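PDB 3BGU: stress-response A/B barrel domain-containing protein from Thermobifida fusca, which is of unknown function but forms a dimer of ferredoxin-like subunits with a pocket that binds nitrobenzene. Local coordinates for residues Asp37-Val42 with Tyr72-Val77. Numbering follows the deposited sequence.
Sequences DQVEQV and YDFAVV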
# COMPACT_ATOMS: atom_id res chain seq x y z
N ASP A 37 -5.61 -2.14 22.41
CA ASP A 37 -5.64 -3.60 22.47
C ASP A 37 -6.34 -4.22 21.25
O ASP A 37 -5.94 -5.29 20.79
CB ASP A 37 -6.25 -4.08 23.80
CG ASP A 37 -5.36 -3.78 25.01
OD1 ASP A 37 -4.19 -3.35 24.86
OD2 ASP A 37 -5.85 -3.99 26.15
N GLN A 38 -7.39 -3.58 20.73
CA GLN A 38 -8.07 -4.08 19.54
C GLN A 38 -7.14 -4.00 18.31
O GLN A 38 -7.17 -4.87 17.47
CB GLN A 38 -9.37 -3.34 19.24
CG GLN A 38 -10.48 -3.61 20.19
CD GLN A 38 -11.68 -2.77 19.87
OE1 GLN A 38 -11.76 -1.62 20.29
NE2 GLN A 38 -12.62 -3.32 19.11
N VAL A 39 -6.33 -2.94 18.17
CA VAL A 39 -5.35 -2.88 17.11
C VAL A 39 -4.35 -4.03 17.26
O VAL A 39 -4.02 -4.69 16.27
CB VAL A 39 -4.65 -1.50 17.03
CG1 VAL A 39 -3.60 -1.49 15.95
CG2 VAL A 39 -5.68 -0.38 16.79
N GLU A 40 -3.94 -4.33 18.49
CA GLU A 40 -3.08 -5.48 18.76
C GLU A 40 -3.75 -6.78 18.29
O GLU A 40 -3.07 -7.65 17.72
CB GLU A 40 -2.70 -5.57 20.26
CG GLU A 40 -1.68 -4.54 20.68
CD GLU A 40 -0.37 -4.57 19.83
OE1 GLU A 40 -0.02 -5.63 19.23
OE2 GLU A 40 0.31 -3.52 19.77
N GLN A 41 -5.06 -6.91 18.52
CA GLN A 41 -5.88 -8.07 18.06
C GLN A 41 -5.85 -8.21 16.55
O GLN A 41 -5.72 -9.33 16.01
CB GLN A 41 -7.33 -7.96 18.56
CG GLN A 41 -7.47 -8.19 20.01
CD GLN A 41 -8.82 -7.75 20.55
OE1 GLN A 41 -8.93 -7.42 21.71
NE2 GLN A 41 -9.85 -7.75 19.69
N VAL A 42 -5.96 -7.07 15.86
CA VAL A 42 -5.86 -7.03 14.42
C VAL A 42 -4.46 -7.47 13.92
O VAL A 42 -4.37 -8.32 13.06
CB VAL A 42 -6.21 -5.64 13.82
CG1 VAL A 42 -5.92 -5.56 12.32
CG2 VAL A 42 -7.66 -5.32 14.05
N TYR A 72 -4.44 7.73 7.37
CA TYR A 72 -5.27 6.67 7.92
C TYR A 72 -4.47 5.96 9.00
O TYR A 72 -3.35 6.36 9.30
CB TYR A 72 -5.78 5.76 6.79
CG TYR A 72 -7.09 6.18 6.22
CD1 TYR A 72 -7.50 7.50 6.27
CD2 TYR A 72 -7.93 5.26 5.63
CE1 TYR A 72 -8.72 7.88 5.78
CE2 TYR A 72 -9.16 5.62 5.11
CZ TYR A 72 -9.55 6.96 5.20
OH TYR A 72 -10.77 7.45 4.77
N ASP A 73 -5.06 4.92 9.61
CA ASP A 73 -4.52 4.36 10.84
C ASP A 73 -3.73 3.08 10.66
O ASP A 73 -3.01 2.68 11.58
CB ASP A 73 -5.67 4.04 11.81
CG ASP A 73 -6.39 5.28 12.24
OD1 ASP A 73 -5.76 6.07 12.95
OD2 ASP A 73 -7.53 5.53 11.78
N PHE A 74 -3.95 2.34 9.56
CA PHE A 74 -3.44 0.97 9.42
C PHE A 74 -3.41 0.62 7.93
O PHE A 74 -4.32 1.03 7.19
CB PHE A 74 -4.34 0.01 10.28
CG PHE A 74 -3.67 -1.27 10.63
CD1 PHE A 74 -3.64 -2.30 9.72
CD2 PHE A 74 -3.10 -1.45 11.90
CE1 PHE A 74 -3.04 -3.49 10.01
CE2 PHE A 74 -2.46 -2.67 12.19
CZ PHE A 74 -2.42 -3.67 11.22
N ALA A 75 -2.41 -0.19 7.55
CA ALA A 75 -2.20 -0.70 6.18
C ALA A 75 -2.06 -2.20 6.19
O ALA A 75 -1.40 -2.76 7.11
CB ALA A 75 -0.93 -0.07 5.55
N VAL A 76 -2.64 -2.87 5.20
CA VAL A 76 -2.25 -4.26 4.88
C VAL A 76 -1.93 -4.37 3.37
O VAL A 76 -2.67 -3.84 2.53
CB VAL A 76 -3.33 -5.29 5.32
CG1 VAL A 76 -4.65 -5.00 4.61
CG2 VAL A 76 -2.89 -6.74 5.05
N VAL A 77 -0.86 -5.09 3.04
CA VAL A 77 -0.38 -5.31 1.66
C VAL A 77 -0.22 -6.82 1.46
O VAL A 77 0.32 -7.51 2.32
CB VAL A 77 0.98 -4.62 1.39
CG1 VAL A 77 1.35 -4.66 -0.10
CG2 VAL A 77 1.01 -3.18 1.95
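F74, at the start of strand 74-81, sends its ring from the sheet toward helix 36-48, where it meets V39 and V42. The two valines lie three residues apart, so just under one helical turn sets both toward the strand. V42 comes over one face of the ring, off-centre, near the ring's margin, with its CG1 4.1 Å from F74 CZ. V39 approaches obliquely: its CG1 is 4.1 Å from F74 CD2 and equally far from CE2. F74 CG stands anti to the backbone N (chi1 -158°), which extends the ring from the strand to the helix. A long, flat phenylalanine suits this place because the backbones stay well apart, 8.8 Å between the CA atoms of V39 and F74, while compact branched valines meet it from the helix. No hydrogen bond crosses the contact. I43 and L46 of the same helix, with F61 and A63 of strand 56-63, also touch the phenylalanine. A classic beta bulge sets D73 and F74 together opposite F28 of strand 21-30. Farther along, V76 helps line the nitrobenzene pocket, and L46 belongs to it too. Packing of this kind, a helix laid on one face of a four-stranded antiparallel sheet, is typical of the ferredoxin-like fold.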